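Local structure of homoserine O-acetyltransferase (Pseudomonas veronii, 5EFZ) at residues V168-A173 with A353-S358; F185-I190 with W271-G276; E37-P42 with G112-P117. The protein hydrolyses ethyl acetate to ethanol and acetate, a step in the breakdown of short-chain methyl ketones, using an alpha/beta-hydrolase fold. One frame throughout, in Å; residues are numbered along the deposited sequence.

Interaction 1 (V168-A173 with A353-S358); sequences VKRAAA and AELLSS
R170, at the start of an inner strand of the alpha/beta-hydrolase sheet, between strands 146-150 and 296-300, grips S358, just beyond helix 342-356, with two nitrogens presented side-on. NH2 of R170 donates to the backbone O of S358 at 2.8 Å, nearly in the guanidinium plane and fairly straight, with an N-H...O angle of 162°. NE of R170 donates to S358 OG at 3.0 Å along a more bent path, and this hydroxyl stands 26° out of the guanidinium plane. The arginine chain runs extended from CG to NE, which carries its head across the end of the helix; there L355 O lies 3.1 Å from R170 NE, and L356 O sits over one face of the guanidinium.

The apolar part is carried by L355. With CG anti to the backbone N (chi1 -179°), its CD2 is brought to the strand, 3.7 Å from A171 O and 3.9 Å from A172 CB, while CG lies 4.1 Å from R170 CD. L146 and Y298, on the two flanking strands, also touch L355, seating the leucine on the sheet.

S357 N and S357 OG both bond to E354 O, approaching from the same face of its plane, and so tie down the turn that leaves the helix. The carbonyl and hydroxyl of S358 receive NH2 and NE of R170, and A145 O, just before strand 146-150, takes NH1. Neutral oxygens thus hold the cationic head and fasten the C-terminal turn to the sheet; the helix-end carbonyls probably offer it a favourable electrostatic setting.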
loop_
_atom_site.group_PDB
_atom_site.type_symbol
_atom_site.label_atom_id
_atom_site.label_comp_id
_atom_site.label_asym_id
_atom_site.label_seq_id
_atom_site.Cartn_x
_atom_site.Cartn_y
_atom_site.Cartn_z
ATOM N N VAL A 168 12.059 -2.542 32.685
ATOM C CA VAL A 168 10.797 -2.857 32.030
ATOM C C VAL A 168 10.382 -4.278 32.419
ATOM O O VAL A 168 11.015 -5.252 32.000
ATOM C CB VAL A 168 10.927 -2.697 30.481
ATOM C CG1 VAL A 168 9.597 -2.992 29.760
ATOM C CG2 VAL A 168 11.456 -1.274 30.136
ATOM N N LYS A 169 9.343 -4.400 33.245
ATOM C CA LYS A 169 8.952 -5.743 33.708
ATOM C C LYS A 169 8.133 -6.491 32.649
ATOM O O LYS A 169 8.184 -7.735 32.596
ATOM C CB LYS A 169 8.168 -5.665 35.024
ATOM C CG LYS A 169 8.932 -4.981 36.174
ATOM C CD LYS A 169 10.322 -5.620 36.334
ATOM C CE LYS A 169 11.081 -5.017 37.505
ATOM N NZ LYS A 169 12.455 -5.592 37.689
ATOM N N ARG A 170 7.370 -5.742 31.854
ATOM C CA ARG A 170 6.483 -6.315 30.823
ATOM C C ARG A 170 6.452 -5.344 29.679
ATOM O O ARG A 170 6.497 -4.153 29.923
ATOM C CB ARG A 170 5.057 -6.523 31.342
ATOM C CG ARG A 170 4.962 -7.435 32.563
ATOM C CD ARG A 170 3.527 -7.438 33.084
ATOM N NE ARG A 170 3.437 -8.208 34.327
ATOM C CZ ARG A 170 3.727 -7.724 35.533
ATOM N NH1 ARG A 170 4.143 -6.464 35.674
ATOM N NH2 ARG A 170 3.626 -8.517 36.598
ATOM N N ALA A 171 6.351 -5.849 28.446
ATOM C CA ALA A 171 6.313 -5.002 27.270
ATOM C C ALA A 171 5.238 -5.530 26.335
ATOM O O ALA A 171 5.110 -6.741 26.126
ATOM C CB ALA A 171 7.691 -4.967 26.565
ATOM N N ALA A 172 4.444 -4.619 25.799
ATOM C CA ALA A 172 3.458 -4.974 24.795
ATOM C C ALA A 172 3.664 -4.080 23.582
ATOM O O ALA A 172 3.414 -2.850 23.615
ATOM C CB ALA A 172 2.022 -4.855 25.345
ATOM N N ALA A 173 4.115 -4.708 22.499
ATOM C CA ALA A 173 4.421 -3.987 21.257
ATOM C C ALA A 173 3.334 -4.238 20.249
ATOM O O ALA A 173 3.278 -5.321 19.645
ATOM C CB ALA A 173 5.768 -4.405 20.698
ATOM N N ALA A 353 -4.577 -7.916 29.960
ATOM C CA ALA A 353 -4.910 -8.322 31.320
ATOM C C ALA A 353 -4.120 -9.591 31.674
ATOM O O ALA A 353 -3.648 -9.761 32.804
ATOM C CB ALA A 353 -6.431 -8.546 31.464
ATOM N N GLU A 354 -3.931 -10.459 30.694
ATOM C CA GLU A 354 -3.206 -11.702 30.924
ATOM C C GLU A 354 -1.741 -11.375 31.161
ATOM O O GLU A 354 -1.110 -11.919 32.054
ATOM C CB GLU A 354 -3.365 -12.658 29.744
ATOM C CG GLU A 354 -2.587 -13.949 29.922
ATOM C CD GLU A 354 -2.887 -14.978 28.853
ATOM O OE1 GLU A 354 -3.849 -14.793 28.074
ATOM O OE2 GLU A 354 -2.150 -15.980 28.796
ATOM N N LEU A 355 -1.216 -10.436 30.380
ATOM C CA LEU A 355 0.176 -9.999 30.537
ATOM C C LEU A 355 0.419 -9.413 31.909
ATOM O O LEU A 355 1.422 -9.723 32.569
ATOM C CB LEU A 355 0.532 -8.964 29.456
ATOM C CG LEU A 355 1.966 -8.427 29.477
ATOM C CD1 LEU A 355 2.969 -9.580 29.464
ATOM C CD2 LEU A 355 2.155 -7.552 28.206
ATOM N N LEU A 356 -0.495 -8.556 32.356
ATOM C CA LEU A 356 -0.354 -7.893 33.659
ATOM C C LEU A 356 -0.510 -8.859 34.825
ATOM O O LEU A 356 -0.226 -8.497 35.968
ATOM C CB LEU A 356 -1.376 -6.762 33.795
ATOM C CG LEU A 356 -0.982 -5.527 32.938
ATOM C CD1 LEU A 356 -2.193 -4.621 32.668
ATOM C CD2 LEU A 356 0.093 -4.740 33.708
ATOM N N SER A 357 -0.961 -10.081 34.557
ATOM C CA SER A 357 -1.123 -11.038 35.649
ATOM C C SER A 357 0.070 -11.996 35.757
ATOM O O SER A 357 0.090 -12.889 36.622
ATOM C CB SER A 357 -2.426 -11.820 35.480
ATOM O OG SER A 357 -2.266 -12.798 34.465
ATOM N N SER A 358 1.083 -11.809 34.910
ATOM C CA SER A 358 2.274 -12.650 35.001
ATOM C C SER A 358 2.959 -12.370 36.359
ATOM O O SER A 358 3.071 -11.220 36.781
ATOM C CB SER A 358 3.227 -12.394 33.821
ATOM O OG SER A 358 3.854 -11.115 33.953
#

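Interaction 2 (F185-I190 with W271-G276); sequences FLFTEI and WKWQRG
Q274 lays its amide on the ring of F185 where helices 182-196 and 263-274 meet, both in the helical cap that this alpha/beta hydrolase inserts between strands 170-174 and 296-300. The planes are only 10° apart, with NE2 3.5 Å above the ring centre. The same NE2 donates to F185 O at 3.2 Å; this carbonyl also accepts the helical bond from E189 N, the two donors arriving from opposite faces of its plane. Beside them, T188 presses against W273. Its OG1 stands 3.2 Å above the centre of the six-membered ring of the indole, and CG2, anti to the backbone N, makes an off-centre CH-pi contact with that ring. F187 CE2 meets W273 CH2 at 3.7 Å, the rings meeting obliquely.

Further out, D184 holds both polar ends of the T188-W273 pair: its backbone O bonds to T188 OG1, and its carboxylate to W273 NE1. The indole is thus fixed about 5 Å and 6 Å from the side chains of S151 and H334, the inferred nucleophile and histidine of the active site, consistent with a place in its wall. A water accepts from Q274 NE2 and donates to E189 OE2, while E189 OE1 forms a salt bridge with K221 of the second subunit, so this helix pair adjoins the dimer interface.

R275 steadies the amide from its oxygen side. Its guanidinium lies between F185 CE2 on one face and W271 NE1 on the other. NH1 bonds to W271 O on a lone pair and, at 2.9 Å, to Q274 OE1, 41° out of that carbonyl plane.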
loop_
_atom_site.group_PDB
_atom_site.type_symbol
_atom_site.label_atom_id
_atom_site.label_comp_id
_atom_site.label_asym_id
_atom_site.label_seq_id
_atom_site.Cartn_x
_atom_site.Cartn_y
_atom_site.Cartn_z
ATOM N N PHE A 185 10.333 2.222 5.398
ATOM C CA PHE A 185 11.084 3.443 5.140
ATOM C C PHE A 185 10.632 4.116 3.845
ATOM O O PHE A 185 10.452 5.337 3.792
ATOM C CB PHE A 185 12.579 3.134 5.064
ATOM C CG PHE A 185 13.460 4.366 4.952
ATOM C CD1 PHE A 185 13.683 4.983 3.718
ATOM C CD2 PHE A 185 14.123 4.858 6.070
ATOM C CE1 PHE A 185 14.508 6.124 3.625
ATOM C CE2 PHE A 185 14.950 5.979 5.974
ATOM C CZ PHE A 185 15.134 6.614 4.761
ATOM N N LEU A 186 10.440 3.318 2.795
ATOM C CA LEU A 186 9.903 3.863 1.535
ATOM C C LEU A 186 8.496 4.471 1.683
ATOM O O LEU A 186 8.197 5.555 1.138
ATOM C CB LEU A 186 9.873 2.765 0.473
ATOM C CG LEU A 186 9.210 3.170 -0.859
ATOM C CD1 LEU A 186 10.065 4.205 -1.609
ATOM C CD2 LEU A 186 9.011 1.919 -1.716
ATOM N N PHE A 187 7.606 3.759 2.379
ATOM C CA PHE A 187 6.283 4.294 2.651
ATOM C C PHE A 187 6.366 5.674 3.308
ATOM O O PHE A 187 5.712 6.623 2.897
ATOM C CB PHE A 187 5.530 3.334 3.570
ATOM C CG PHE A 187 4.220 3.870 4.089
ATOM C CD1 PHE A 187 3.333 4.516 3.253
ATOM C CD2 PHE A 187 3.842 3.633 5.420
ATOM C CE1 PHE A 187 2.072 4.979 3.756
ATOM C CE2 PHE A 187 2.607 4.112 5.922
ATOM C CZ PHE A 187 1.734 4.771 5.091
ATOM N N THR A 188 7.183 5.770 4.348
ATOM C CA THR A 188 7.292 7.039 5.057
ATOM C C THR A 188 7.984 8.094 4.191
ATOM O O THR A 188 7.638 9.262 4.255
ATOM C CB THR A 188 8.023 6.847 6.361
ATOM O OG1 THR A 188 7.353 5.784 7.089
ATOM C CG2 THR A 188 7.942 8.157 7.181
ATOM N N GLU A 189 8.935 7.683 3.363
ATOM C CA GLU A 189 9.535 8.627 2.404
ATOM C C GLU A 189 8.473 9.210 1.471
ATOM O O GLU A 189 8.456 10.419 1.185
ATOM C CB GLU A 189 10.633 7.962 1.583
ATOM C CG GLU A 189 11.188 8.882 0.485
ATOM C CD GLU A 189 12.494 8.371 -0.094
ATOM O OE1 GLU A 189 12.558 8.069 -1.314
ATOM O OE2 GLU A 189 13.463 8.301 0.675
ATOM N N ILE A 190 7.595 8.356 0.979
ATOM C CA ILE A 190 6.538 8.814 0.077
ATOM C C ILE A 190 5.585 9.731 0.819
ATOM O O ILE A 190 5.122 10.728 0.269
ATOM C CB ILE A 190 5.784 7.596 -0.538
ATOM C CG1 ILE A 190 6.765 6.900 -1.522
ATOM C CG2 ILE A 190 4.450 8.053 -1.234
ATOM C CD1 ILE A 190 6.284 5.498 -2.031
ATOM N N TRP A 271 10.665 11.300 10.252
ATOM C CA TRP A 271 12.113 11.022 10.192
ATOM C C TRP A 271 12.473 10.016 11.287
ATOM O O TRP A 271 13.274 9.092 11.100
ATOM C CB TRP A 271 12.929 12.324 10.385
ATOM C CG TRP A 271 14.432 12.189 10.161
ATOM C CD1 TRP A 271 15.131 12.491 9.004
ATOM C CD2 TRP A 271 15.406 11.780 11.121
ATOM N NE1 TRP A 271 16.477 12.269 9.200
ATOM C CE2 TRP A 271 16.668 11.832 10.492
ATOM C CE3 TRP A 271 15.332 11.371 12.464
ATOM C CZ2 TRP A 271 17.843 11.472 11.146
ATOM C CZ3 TRP A 271 16.505 10.999 13.119
ATOM C CH2 TRP A 271 17.743 11.065 12.463
ATOM N N LYS A 272 11.869 10.232 12.444
ATOM C CA LYS A 272 12.140 9.416 13.622
ATOM C C LYS A 272 11.660 7.976 13.363
ATOM O O LYS A 272 12.370 6.998 13.618
ATOM C CB LYS A 272 11.429 10.005 14.838
ATOM C CG LYS A 272 11.706 9.257 16.144
ATOM C CD LYS A 272 10.768 9.742 17.272
ATOM C CE LYS A 272 10.761 11.266 17.451
ATOM N NZ LYS A 272 9.920 11.548 18.684
ATOM N N TRP A 273 10.415 7.886 12.911
ATOM C CA TRP A 273 9.775 6.611 12.585
ATOM C C TRP A 273 10.637 5.819 11.597
ATOM O O TRP A 273 10.871 4.617 11.779
ATOM C CB TRP A 273 8.370 6.917 12.022
ATOM C CG TRP A 273 7.581 5.817 11.329
ATOM C CD1 TRP A 273 7.782 4.453 11.353
ATOM C CD2 TRP A 273 6.446 6.044 10.480
ATOM N NE1 TRP A 273 6.821 3.826 10.545
ATOM C CE2 TRP A 273 5.997 4.789 10.012
ATOM C CE3 TRP A 273 5.781 7.201 10.062
ATOM C CZ2 TRP A 273 4.893 4.661 9.140
ATOM C CZ3 TRP A 273 4.689 7.074 9.188
ATOM C CH2 TRP A 273 4.261 5.812 8.748
ATOM N N GLN A 274 11.112 6.483 10.543
ATOM C CA GLN A 274 11.943 5.805 9.541
ATOM C C GLN A 274 13.165 5.084 10.108
ATOM O O GLN A 274 13.662 4.118 9.527
ATOM C CB GLN A 274 12.455 6.826 8.516
ATOM C CG GLN A 274 11.415 7.242 7.497
ATOM C CD GLN A 274 11.999 8.180 6.455
ATOM O OE1 GLN A 274 12.673 9.163 6.801
ATOM N NE2 GLN A 274 11.765 7.879 5.165
ATOM N N ARG A 275 13.681 5.605 11.211
ATOM C CA ARG A 275 14.995 5.167 11.710
ATOM C C ARG A 275 14.958 4.376 13.006
ATOM O O ARG A 275 16.014 4.046 13.545
ATOM C CB ARG A 275 15.890 6.393 11.867
ATOM C CG ARG A 275 16.449 6.854 10.506
ATOM C CD ARG A 275 16.824 8.312 10.488
ATOM N NE ARG A 275 17.180 8.706 9.115
ATOM C CZ ARG A 275 16.284 9.080 8.198
ATOM N NH1 ARG A 275 14.987 9.139 8.499
ATOM N NH2 ARG A 275 16.684 9.380 6.973
ATOM N N GLY A 276 13.757 4.039 13.480
ATOM C CA GLY A 276 13.641 3.202 14.688
ATOM C C GLY A 276 14.470 1.925 14.506
ATOM O O GLY A 276 14.275 1.192 13.544
HETATM O O HOH W 1 13.119 9.858 3.132
#

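Interaction 3 (E37-P42 with G112-P117); sequences EGRCMP and GSLAGP
R39 and L114 slide past each other in opposite directions, the flat guanidinium of the arginine lying across the end of the leucine. L114 CD2 stands 3.5 Å above the guanidinium plane, displaced toward its NH2 rim. R39 gets there by a bend at chi3 (72°), which turns its head from the otherwise extended chain so that a face meets the methyl group. The edge is used differently: NH2 donates to S113 O at 3.2 Å. That oxygen is almost in the guanidinium plane, but the donor comes in from above the S113 carbonyl, 72° out of its plane and so not on a lone pair. G118 O, just beyond the second segment, accepts from NH1.

The other branch of L114 points to the short strand. CD1 comes up against P42 CD at 3.9 Å and lies 4.4 Å from M41 CB. One leucine therefore bridges the arginine head and the M41-P42 part of the chain, fitting a surface loop, 112-117, against the small two-stranded hairpin 33-34/40-41, away from the annotated catalytic residues. With its edge on the carbonyls of S113 and G118 and a face on a methyl group, R39 joins the pieces through neutral acceptors and methyl packing.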
loop_
_atom_site.group_PDB
_atom_site.type_symbol
_atom_site.label_atom_id
_atom_site.label_comp_id
_atom_site.label_asym_id
_atom_site.label_seq_id
_atom_site.Cartn_x
_atom_site.Cartn_y
_atom_site.Cartn_z
ATOM N N GLU A 37 21.793 12.363 17.431
ATOM C CA GLU A 37 22.341 12.920 16.188
ATOM C C GLU A 37 23.378 14.021 16.407
ATOM O O GLU A 37 24.033 14.461 15.455
ATOM C CB GLU A 37 21.222 13.489 15.297
ATOM C CG GLU A 37 20.465 12.440 14.516
ATOM C CD GLU A 37 21.371 11.617 13.606
ATOM O OE1 GLU A 37 21.777 12.133 12.545
ATOM O OE2 GLU A 37 21.685 10.460 13.960
ATOM N N GLY A 38 23.513 14.505 17.632
ATOM C CA GLY A 38 24.598 15.424 17.914
ATOM C C GLY A 38 24.256 16.802 18.438
ATOM O O GLY A 38 25.092 17.464 19.038
ATOM N N ARG A 39 23.036 17.254 18.209
ATOM C CA ARG A 39 22.628 18.542 18.754
ATOM C C ARG A 39 22.146 18.413 20.202
ATOM O O ARG A 39 21.705 17.345 20.625
ATOM C CB ARG A 39 21.537 19.150 17.867
ATOM C CG ARG A 39 22.063 19.481 16.466
ATOM C CD ARG A 39 20.993 20.059 15.556
ATOM N NE ARG A 39 20.636 21.423 15.926
ATOM C CZ ARG A 39 19.601 22.073 15.413
ATOM N NH1 ARG A 39 18.823 21.475 14.522
ATOM N NH2 ARG A 39 19.345 23.310 15.796
ATOM N N CYS A 40 22.254 19.495 20.960
ATOM C CA CYS A 40 21.732 19.511 22.319
ATOM C C CYS A 40 20.457 20.350 22.386
ATOM O O CYS A 40 20.460 21.493 21.936
ATOM C CB CYS A 40 22.785 20.075 23.295
ATOM S SG CYS A 40 22.424 19.738 25.083
ATOM N N MET A 41 19.378 19.806 22.942
ATOM C CA MET A 41 18.229 20.640 23.302
ATOM C C MET A 41 18.508 21.275 24.668
ATOM O O MET A 41 18.689 20.560 25.647
ATOM C CB MET A 41 16.943 19.827 23.359
ATOM C CG MET A 41 16.707 18.952 22.143
ATOM S SD MET A 41 15.139 18.061 22.362
ATOM C CE MET A 41 13.981 19.415 22.486
ATOM N N PRO A 42 18.556 22.613 24.740
ATOM C CA PRO A 42 18.849 23.275 26.018
ATOM C C PRO A 42 17.804 22.971 27.099
ATOM O O PRO A 42 18.143 22.918 28.277
ATOM C CB PRO A 42 18.813 24.760 25.667
ATOM C CG PRO A 42 18.989 24.814 24.190
ATOM C CD PRO A 42 18.367 23.577 23.647
ATOM N N GLY A 112 14.881 29.850 19.493
ATOM C CA GLY A 112 16.310 29.716 19.256
ATOM C C GLY A 112 16.585 29.000 17.939
ATOM O O GLY A 112 15.814 29.116 16.978
ATOM N N SER A 113 17.672 28.237 17.888
ATOM C CA SER A 113 18.087 27.660 16.616
ATOM C C SER A 113 17.251 26.416 16.273
ATOM O O SER A 113 17.404 25.831 15.200
ATOM C CB SER A 113 19.580 27.326 16.653
ATOM O OG SER A 113 19.862 26.329 17.619
ATOM N N LEU A 114 16.350 26.036 17.176
ATOM C CA LEU A 114 15.526 24.838 17.004
ATOM C C LEU A 114 14.142 25.149 16.428
ATOM O O LEU A 114 13.315 24.257 16.259
ATOM C CB LEU A 114 15.381 24.101 18.349
ATOM C CG LEU A 114 16.612 23.348 18.850
ATOM C CD1 LEU A 114 16.471 22.944 20.326
ATOM C CD2 LEU A 114 16.850 22.111 17.996
ATOM N N ALA A 115 13.888 26.406 16.080
ATOM C CA ALA A 115 12.554 26.790 15.628
ATOM C C ALA A 115 12.227 26.276 14.220
ATOM O O ALA A 115 13.070 26.354 13.315
ATOM C CB ALA A 115 12.422 28.344 15.678
ATOM N N GLY A 116 11.012 25.752 14.036
ATOM C CA GLY A 116 10.506 25.441 12.701
ATOM C C GLY A 116 11.426 24.478 11.960
ATOM O O GLY A 116 11.743 23.399 12.495
ATOM N N PRO A 117 11.890 24.870 10.750
ATOM C CA PRO A 117 12.783 24.050 9.918
ATOM C C PRO A 117 14.089 23.760 10.640
ATOM O O PRO A 117 14.788 22.819 10.275
ATOM C CB PRO A 117 13.069 24.943 8.686
ATOM C CG PRO A 117 12.076 26.009 8.725
ATOM C CD PRO A 117 11.641 26.193 10.139
#

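Overall arrangement
From the N terminus, interaction 3 closes first, bringing loop 112-117 back to the small hairpin around strand 40-41 across 69 intervening residues. Interaction 1 opens only afterwards, at strand 170-174, and closes at the C-terminal end of helix 342-356, so it spans most of the second half of the chain. Interaction 2 is nested inside that loop: helix 182-196 follows strand 170-174, and helix 263-274 comes back to pack on helix 182-196. Interactions 1 and 2 lie on opposite sides of the chain's centre, their centres 28 Å apart, one tying the sheet to the last helix, the other pairing helices near the active site. Interactions 2 and 3 touch directly, W271 CH2 packing on E37 CG at 3.7 Å.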